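Local coordinates for GCN5-related N-acetyltransferase (Streptococcus suis, PDB 3G3S), which is a GCN5-related N-acetyltransferase-like protein that probably transfers an acetyl group from acetyl-CoA to an acceptor amine not yet identified, at residues G54-Q59 against Q80-L85; T106-G111 against Q207-C212; P219-D222 against T227-K230. All blocks are in the same frame, centred on the assembly; numbering follows the deposited sequence.

Interaction 1 of 3, residues G54-Q59 against Q80-L85; sequences GFLAGQ and QAWSDL
Leu56 and Trp82 meet where a beta-alpha-beta unit, strand 52-58, helix 62-68 and strand 73-77, runs on into helix 80-90. The strand and helix axes come within 9.1 Å and cross at 118°, and the indole of Trp82 bridges the gap. Leu56 lies over one face of this ring: its CB sits 3.7 Å from the centroid of the six-membered ring of Trp82 and only 10° off the normal, a CH-pi contact. Farther along the same side chain, Leu56 CD2 rests 3.8 Å from both CZ3 and CH2 of Trp82, so the leucine crosses the indole at about a right angle with CD2 over the outer edge of the benzo ring.

The opposite face is met by main chain. Gly58 has a positive phi (84°), and the turn it makes carries Gln59 round the indole until Gln59 C stands 3.5 Å above the ring plane of Trp82, offset toward the rim. The carbonyl oxygen Gln59 O approaches Trp82 CZ2 to 3.2 Å, and its hydrogen bond from Ser42 OG holds this peptide in place. The indole is thus clamped between an aliphatic side chain and a peptide group, with Gly58 N near its plane at the edge.

At the helix start, Asn79 OD1 accepts from Trp82 N and fixes the backbone that carries the ring. Leu64 and Leu65 of helix 62-68 pack against Trp82 as well, Leu65 also touching Leu56, and Pro77 at the end of strand 73-77 adds a further contact, so the indole fills the junction of two helices with two parallel strands.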
loop_
_atom_site.group_PDB
_atom_site.type_symbol
_atom_site.label_atom_id
_atom_site.label_comp_id
_atom_site.label_asym_id
_atom_site.label_seq_id
_atom_site.Cartn_x
_atom_site.Cartn_y
_atom_site.Cartn_z
ATOM N N GLY A 54 16.605 -10.851 6.348
ATOM C CA GLY A 54 17.227 -9.540 6.447
ATOM C C GLY A 54 17.710 -9.195 5.050
ATOM O O GLY A 54 18.680 -9.775 4.580
ATOM N N PHE A 55 16.986 -8.330 4.350
ATOM C CA PHE A 55 17.408 -7.876 3.026
ATOM C C PHE A 55 18.159 -6.595 3.186
ATOM O O PHE A 55 17.609 -5.606 3.669
ATOM C CB PHE A 55 16.230 -7.655 2.108
ATOM C CG PHE A 55 15.522 -8.922 1.727
ATOM C CD1 PHE A 55 14.497 -9.423 2.514
ATOM C CD2 PHE A 55 15.905 -9.614 0.592
ATOM C CE1 PHE A 55 13.830 -10.579 2.137
ATOM C CE2 PHE A 55 15.244 -10.796 0.207
ATOM C CZ PHE A 55 14.224 -11.270 0.977
ATOM N N LEU A 56 19.393 -6.591 2.704
ATOM C CA LEU A 56 20.314 -5.472 2.933
ATOM C C LEU A 56 20.598 -4.635 1.692
ATOM O O LEU A 56 21.216 -5.120 0.780
ATOM C CB LEU A 56 21.613 -6.072 3.448
ATOM C CG LEU A 56 21.432 -6.812 4.782
ATOM C CD1 LEU A 56 22.465 -7.988 4.862
ATOM C CD2 LEU A 56 21.482 -5.803 5.922
ATOM N N ALA A 57 20.203 -3.365 1.692
ATOM C CA ALA A 57 20.362 -2.502 0.514
ATOM C C ALA A 57 21.237 -1.238 0.745
ATOM O O ALA A 57 21.488 -0.789 1.890
ATOM C CB ALA A 57 18.988 -2.121 -0.008
ATOM N N GLY A 58 21.749 -0.699 -0.360
ATOM C CA GLY A 58 22.564 0.511 -0.310
ATOM C C GLY A 58 24.029 0.226 0.012
ATOM O O GLY A 58 24.553 -0.809 -0.322
ATOM N N GLN A 59 24.712 1.204 0.595
ATOM C CA GLN A 59 26.078 1.020 0.974
ATOM C C GLN A 59 26.119 0.034 2.130
ATOM O O GLN A 59 25.221 0.042 2.981
ATOM C CB GLN A 59 26.709 2.361 1.394
ATOM C CG GLN A 59 26.815 3.360 0.254
ATOM C CD GLN A 59 27.722 2.888 -0.902
ATOM O OE1 GLN A 59 28.767 2.263 -0.682
ATOM N NE2 GLN A 59 27.323 3.200 -2.134
ATOM N N GLN A 80 27.493 -7.248 -4.042
ATOM C CA GLN A 80 28.711 -7.915 -3.636
ATOM C C GLN A 80 29.453 -7.138 -2.548
ATOM O O GLN A 80 30.205 -7.743 -1.790
ATOM C CB GLN A 80 29.606 -8.133 -4.847
ATOM C CG GLN A 80 30.859 -8.912 -4.525
ATOM C CD GLN A 80 30.586 -10.287 -4.010
ATOM O OE1 GLN A 80 29.892 -11.064 -4.653
ATOM N NE2 GLN A 80 31.187 -10.635 -2.864
ATOM N N ALA A 81 29.226 -5.830 -2.473
ATOM C CA ALA A 81 29.877 -4.989 -1.445
ATOM C C ALA A 81 29.355 -5.399 -0.054
ATOM O O ALA A 81 30.107 -5.464 0.941
ATOM C CB ALA A 81 29.638 -3.520 -1.713
ATOM N N TRP A 82 28.060 -5.666 0.020
ATOM C CA TRP A 82 27.486 -6.204 1.235
ATOM C C TRP A 82 28.041 -7.601 1.556
ATOM O O TRP A 82 28.423 -7.860 2.683
ATOM C CB TRP A 82 25.979 -6.271 1.133
ATOM C CG TRP A 82 25.229 -5.045 1.500
ATOM C CD1 TRP A 82 24.653 -4.155 0.660
ATOM C CD2 TRP A 82 24.967 -4.578 2.816
ATOM N NE1 TRP A 82 24.001 -3.204 1.348
ATOM C CE2 TRP A 82 24.208 -3.402 2.688
ATOM C CE3 TRP A 82 25.317 -5.031 4.098
ATOM C CZ2 TRP A 82 23.738 -2.685 3.798
ATOM C CZ3 TRP A 82 24.873 -4.317 5.199
ATOM C CH2 TRP A 82 24.087 -3.154 5.042
ATOM N N SER A 83 28.131 -8.490 0.567
ATOM C CA SER A 83 28.674 -9.824 0.807
ATOM C C SER A 83 30.086 -9.784 1.375
ATOM O O SER A 83 30.428 -10.564 2.255
ATOM C CB SER A 83 28.672 -10.628 -0.479
ATOM O OG SER A 83 27.346 -10.778 -0.933
ATOM N N ASP A 84 30.897 -8.886 0.829
ATOM C CA ASP A 84 32.269 -8.740 1.233
ATOM C C ASP A 84 32.324 -8.278 2.669
ATOM O O ASP A 84 33.196 -8.708 3.419
ATOM C CB ASP A 84 33.013 -7.730 0.349
ATOM C CG ASP A 84 33.235 -8.224 -1.070
ATOM O OD1 ASP A 84 33.057 -9.414 -1.356
ATOM O OD2 ASP A 84 33.628 -7.402 -1.896
ATOM N N LEU A 85 31.400 -7.408 3.067
ATOM C CA LEU A 85 31.390 -6.944 4.458
ATOM C C LEU A 85 30.972 -8.065 5.396
ATOM O O LEU A 85 31.556 -8.251 6.448
ATOM C CB LEU A 85 30.468 -5.742 4.629
ATOM C CG LEU A 85 30.415 -5.172 6.053
ATOM C CD1 LEU A 85 31.818 -4.698 6.433
ATOM C CD2 LEU A 85 29.326 -4.054 6.199
#

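Interaction 2 of 3, residues T106-G111 against Q207-C212; sequences TEFDLG and QLILAC
Phe108 and Leu110 are the two residues through which the 106-111 segment touches helix 200-214. Ahead of them, Thr106 lays its CG2 3.4 Å above the ring plane of Phe108, offset toward the rim, while its OG1 is hydrogen-bonded to Tyr218 OH.

Phe108 then offers its other face to the helix. Ile209 CG2 stands 3.7 Å from the centroid of the Phe108 ring and 8° off its normal, so that one methyl is nearly equidistant from all six ring carbons. CG2 is the branch of Ile209 that extends away from its own backbone N, and this sets it over the face of the ring while CG1, the other branch, lies beside that N; Ile209 CD1, at the end of CG1, only grazes the rim, 4.1 Å from Phe108 CE1. Threonine methyl and isoleucine methyl therefore sandwich the phenyl ring, and Tyr237 meets it edge-to-face.

Asp109 is the N-cap of helix 110-118. Its OD1 accepts from His112 N and, weakly and at a bent angle, from Gly111 N (3.2 Å, 120°), which ties down the first turn. Leu110, the first residue of that turn, reaches across by its tip: Leu110 CD2 lies 4.0 Å from Leu210 CD2. Neither CB points at the other segment, but both chain ends close in; Leu110 is exposed and Leu210 partly so, whereas Ile209 is buried.

Farther in, Ile209 reaches Ile187 of strand 184-191 and Pro219 of strand 218-223, and Leu113 of helix 110-118 packs on both Phe108 and Ile209. Helix 200-214 links those two parallel strands, a beta-alpha-beta crossover consistent with beta4-alpha3-beta5 of the GNAT fold, where motif A runs into motif B.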
loop_
_atom_site.group_PDB
_atom_site.type_symbol
_atom_site.label_atom_id
_atom_site.label_comp_id
_atom_site.label_asym_id
_atom_site.label_seq_id
_atom_site.Cartn_x
_atom_site.Cartn_y
_atom_site.Cartn_z
ATOM N N THR A 106 4.490 -15.379 -13.698
ATOM C CA THR A 106 4.131 -16.764 -13.909
ATOM C C THR A 106 2.799 -17.003 -14.596
ATOM O O THR A 106 1.791 -16.432 -14.221
ATOM C CB THR A 106 4.043 -17.460 -12.553
ATOM O OG1 THR A 106 5.120 -16.999 -11.738
ATOM C CG2 THR A 106 4.123 -18.940 -12.713
ATOM N N GLU A 107 2.813 -17.880 -15.591
ATOM C CA GLU A 107 1.597 -18.340 -16.237
ATOM C C GLU A 107 1.365 -19.727 -15.667
ATOM O O GLU A 107 2.131 -20.631 -15.949
ATOM C CB GLU A 107 1.765 -18.423 -17.768
ATOM C CG GLU A 107 1.969 -17.095 -18.498
ATOM C CD GLU A 107 2.365 -17.289 -19.981
ATOM O OE1 GLU A 107 1.929 -18.284 -20.615
ATOM O OE2 GLU A 107 3.114 -16.434 -20.508
ATOM N N PHE A 108 0.339 -19.889 -14.847
ATOM C CA PHE A 108 0.007 -21.186 -14.253
ATOM C C PHE A 108 -0.955 -21.985 -15.125
ATOM O O PHE A 108 -1.823 -21.413 -15.755
ATOM C CB PHE A 108 -0.638 -21.000 -12.886
ATOM C CG PHE A 108 0.292 -20.417 -11.871
ATOM C CD1 PHE A 108 1.331 -21.178 -11.368
ATOM C CD2 PHE A 108 0.137 -19.115 -11.421
ATOM C CE1 PHE A 108 2.200 -20.650 -10.438
ATOM C CE2 PHE A 108 1.013 -18.583 -10.483
ATOM C CZ PHE A 108 2.034 -19.349 -9.997
ATOM N N ASP A 109 -0.797 -23.304 -15.123
ATOM C CA ASP A 109 -1.658 -24.215 -15.870
ATOM C C ASP A 109 -2.615 -24.716 -14.838
ATOM O O ASP A 109 -2.295 -25.613 -14.082
ATOM C CB ASP A 109 -0.799 -25.311 -16.480
ATOM C CG ASP A 109 -1.591 -26.350 -17.245
ATOM O OD1 ASP A 109 -2.824 -26.399 -17.103
ATOM O OD2 ASP A 109 -0.930 -27.143 -17.952
ATOM N N LEU A 110 -3.784 -24.111 -14.773
ATOM C CA LEU A 110 -4.764 -24.483 -13.768
ATOM C C LEU A 110 -5.184 -25.948 -13.840
ATOM O O LEU A 110 -5.509 -26.557 -12.811
ATOM C CB LEU A 110 -6.024 -23.631 -13.903
ATOM C CG LEU A 110 -5.953 -22.101 -13.881
ATOM C CD1 LEU A 110 -7.381 -21.535 -13.954
ATOM C CD2 LEU A 110 -5.230 -21.575 -12.653
ATOM N N GLY A 111 -5.225 -26.504 -15.050
ATOM C CA GLY A 111 -5.624 -27.914 -15.234
ATOM C C GLY A 111 -4.622 -28.838 -14.583
ATOM O O GLY A 111 -4.973 -29.768 -13.862
ATOM N N GLN A 207 -2.551 -26.696 -4.484
ATOM C CA GLN A 207 -3.803 -26.212 -3.881
ATOM C C GLN A 207 -3.713 -24.770 -3.441
ATOM O O GLN A 207 -4.626 -23.985 -3.662
ATOM C CB GLN A 207 -4.145 -27.072 -2.673
ATOM C CG GLN A 207 -5.436 -26.730 -1.885
ATOM C CD GLN A 207 -6.682 -27.193 -2.594
ATOM O OE1 GLN A 207 -7.049 -26.648 -3.634
ATOM N NE2 GLN A 207 -7.352 -28.182 -2.029
ATOM N N LEU A 208 -2.619 -24.431 -2.763
ATOM C CA LEU A 208 -2.419 -23.057 -2.303
ATOM C C LEU A 208 -2.408 -22.070 -3.478
ATOM O O LEU A 208 -3.069 -21.031 -3.413
ATOM C CB LEU A 208 -1.113 -22.942 -1.506
ATOM C CG LEU A 208 -0.764 -21.549 -0.969
ATOM C CD1 LEU A 208 -1.901 -20.993 -0.136
ATOM C CD2 LEU A 208 0.542 -21.571 -0.188
ATOM N N ILE A 209 -1.654 -22.402 -4.529
ATOM C CA ILE A 209 -1.553 -21.571 -5.742
ATOM C C ILE A 209 -2.964 -21.355 -6.265
ATOM O O ILE A 209 -3.390 -20.234 -6.464
ATOM C CB ILE A 209 -0.648 -22.228 -6.814
ATOM C CG1 ILE A 209 0.817 -22.200 -6.347
ATOM C CG2 ILE A 209 -0.803 -21.522 -8.214
ATOM C CD1 ILE A 209 1.807 -23.044 -7.147
ATOM N N LEU A 210 -3.714 -22.443 -6.439
ATOM C CA LEU A 210 -5.106 -22.359 -6.910
ATOM C C LEU A 210 -5.986 -21.484 -6.011
ATOM O O LEU A 210 -6.798 -20.692 -6.502
ATOM C CB LEU A 210 -5.711 -23.759 -7.043
ATOM C CG LEU A 210 -5.237 -24.587 -8.227
ATOM C CD1 LEU A 210 -5.695 -26.037 -8.071
ATOM C CD2 LEU A 210 -5.748 -24.000 -9.556
ATOM N N ALA A 211 -5.802 -21.611 -4.697
ATOM C CA ALA A 211 -6.517 -20.785 -3.732
ATOM C C ALA A 211 -6.171 -19.300 -3.923
ATOM O O ALA A 211 -7.045 -18.419 -3.826
ATOM C CB ALA A 211 -6.187 -21.227 -2.311
ATOM N N CYS A 212 -4.889 -19.029 -4.160
ATOM C CA CYS A 212 -4.408 -17.672 -4.398
ATOM C C CYS A 212 -5.000 -17.075 -5.647
ATOM O O CYS A 212 -5.593 -16.005 -5.612
ATOM C CB CYS A 212 -2.894 -17.658 -4.516
ATOM S SG CYS A 212 -2.136 -17.741 -2.867
#

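Interaction 3 of 3, residues P219-D222 against T227-K230; sequences PSWD and TSLK. With CAC (cacodylate ion), chain D.
The indole of Trp221 has a methyl of a bound cacodylate over one face and the hydroxyl of Ser228 at its edge. Cacodylate C1 stands 3.0 Å above the ring plane, over its centre, and comes to 3.1 Å from Trp221 CE2; so short a carbon-carbon approach makes the fine placing of the ion somewhat doubtful, though not its seat on the indole. The ring is also touched by Ala205 of helix 200-214, by Leu231, Ala232 and Leu235 of helix 226-235, and by the ring of Tyr237.

This is the junction between strand 218-223 and helix 226-235, consistent with the beta5-alpha4 connection of the GNAT fold, which in relatives borders the acetyl-CoA cleft. Cacodylate itself most likely comes from the crystallisation liquor, but its place suggests that an oxyanion-sized group can sit at this helix start, where the helix dipole may contribute.

Trp221 holds its CG anti to the backbone N (chi1 -163°), which turns the indole from the strand toward the helix. Its NE1 donates to Ser228 OG at 3.0 Å with an N-H...O angle of 140°, the oxygen lying 17° out of the ring plane, so the bond is somewhat bent. Ser228 OG thus bridges indole and ion, accepting from the one and donating to the other. Thr225 OG1, just before the helix, is hydrogen-bonded to Ser228 N and steadies the first turn.

Next in sequence, the CB of Asp222 points away from the helix, and OD2 forms a salt bridge with Arg99. The ion is gripped by two donors: His224 N, and Ser228 OG, which lies 2.6 Å from cacodylate O1.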
loop_
_atom_site.group_PDB
_atom_site.type_symbol
_atom_site.label_atom_id
_atom_site.label_comp_id
_atom_site.label_asym_id
_atom_site.label_seq_id
_atom_site.Cartn_x
_atom_site.Cartn_y
_atom_site.Cartn_z
ATOM N N PRO A 219 0.789 -15.900 -6.005
ATOM C CA PRO A 219 1.535 -16.811 -5.147
ATOM C C PRO A 219 3.010 -16.820 -5.522
ATOM O O PRO A 219 3.421 -17.409 -6.515
ATOM C CB PRO A 219 0.877 -18.162 -5.427
ATOM C CG PRO A 219 0.388 -18.047 -6.836
ATOM C CD PRO A 219 0.172 -16.614 -7.147
ATOM N N SER A 220 3.825 -16.124 -4.735
ATOM C CA SER A 220 5.268 -16.058 -5.025
ATOM C C SER A 220 6.073 -17.234 -4.519
ATOM O O SER A 220 5.786 -17.771 -3.431
ATOM C CB SER A 220 5.872 -14.808 -4.354
ATOM O OG SER A 220 7.268 -14.780 -4.506
ATOM N N TRP A 221 7.113 -17.594 -5.262
ATOM C CA TRP A 221 8.051 -18.645 -4.850
ATOM C C TRP A 221 9.489 -18.122 -4.897
ATOM O O TRP A 221 9.932 -17.553 -5.903
ATOM C CB TRP A 221 7.944 -19.855 -5.763
ATOM C CG TRP A 221 8.544 -21.115 -5.239
ATOM C CD1 TRP A 221 9.870 -21.429 -5.145
ATOM C CD2 TRP A 221 7.838 -22.272 -4.810
ATOM N NE1 TRP A 221 10.035 -22.697 -4.664
ATOM C CE2 TRP A 221 8.808 -23.250 -4.449
ATOM C CE3 TRP A 221 6.479 -22.583 -4.677
ATOM C CZ2 TRP A 221 8.460 -24.498 -3.941
ATOM C CZ3 TRP A 221 6.133 -23.845 -4.178
ATOM C CH2 TRP A 221 7.126 -24.782 -3.821
ATOM N N ASP A 222 10.218 -18.311 -3.805
ATOM C CA ASP A 222 11.614 -17.952 -3.748
ATOM C C ASP A 222 12.269 -19.211 -3.159
ATOM O O ASP A 222 12.061 -19.556 -2.004
ATOM C CB ASP A 222 11.826 -16.712 -2.901
ATOM C CG ASP A 222 13.141 -16.055 -3.137
ATOM O OD1 ASP A 222 13.394 -15.548 -4.243
ATOM O OD2 ASP A 222 13.905 -15.938 -2.137
ATOM N N THR A 227 16.399 -28.105 -5.001
ATOM C CA THR A 227 15.297 -29.026 -4.906
ATOM C C THR A 227 13.996 -28.252 -4.902
ATOM O O THR A 227 13.019 -28.632 -5.563
ATOM C CB THR A 227 15.420 -29.869 -3.622
ATOM O OG1 THR A 227 16.545 -30.724 -3.759
ATOM C CG2 THR A 227 14.205 -30.725 -3.368
ATOM N N SER A 228 13.985 -27.160 -4.150
ATOM C CA SER A 228 12.815 -26.320 -4.087
ATOM C C SER A 228 12.546 -25.660 -5.431
ATOM O O SER A 228 11.382 -25.480 -5.803
ATOM C CB SER A 228 12.978 -25.239 -3.030
ATOM O OG SER A 228 11.845 -24.415 -3.077
ATOM N N LEU A 229 13.610 -25.312 -6.154
ATOM C CA LEU A 229 13.466 -24.679 -7.451
ATOM C C LEU A 229 12.807 -25.654 -8.400
ATOM O O LEU A 229 11.857 -25.284 -9.106
ATOM C CB LEU A 229 14.807 -24.223 -8.024
ATOM C CG LEU A 229 14.742 -23.708 -9.465
ATOM C CD1 LEU A 229 13.797 -22.506 -9.586
ATOM C CD2 LEU A 229 16.118 -23.393 -9.951
ATOM N N LYS A 230 13.312 -26.894 -8.395
ATOM C CA LYS A 230 12.780 -27.936 -9.295
ATOM C C LYS A 230 11.306 -28.208 -9.055
ATOM O O LYS A 230 10.579 -28.479 -10.000
ATOM C CB LYS A 230 13.611 -29.214 -9.212
ATOM C CG LYS A 230 15.000 -29.080 -9.858
HETATM AS AS CAC D . 10.468 -22.250 -0.318
HETATM O O1 CAC D . 12.000 -22.966 -0.873
HETATM O O2 CAC D . 10.796 -20.622 0.212
HETATM C C1 CAC D . 8.934 -22.238 -1.557
HETATM C C2 CAC D . 9.664 -23.218 1.215
#

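Overall arrangement
The three contacts follow one another along the chain without interleaving. Interaction 1 lies on the N-terminal half of the mixed sheet, its centre 34 Å from that of interaction 2 across the chain's middle, with nearest atoms about 17 Å apart. Interaction 3 is the most central: its centre lies 23 Å from that of interaction 1, and both reach the same sheet without touching. Interactions 2 and 3 are neighbours, centres 13 Å apart, because helix 200-214 leads straight into strand 218-223; Pro219 packs on Phe108, Ile209 and Cys212. Through Pro219 the packing of interaction 2 is continuous with the strand that carries interaction 3, while interaction 1 joins strand 52-58 to helix 80-90.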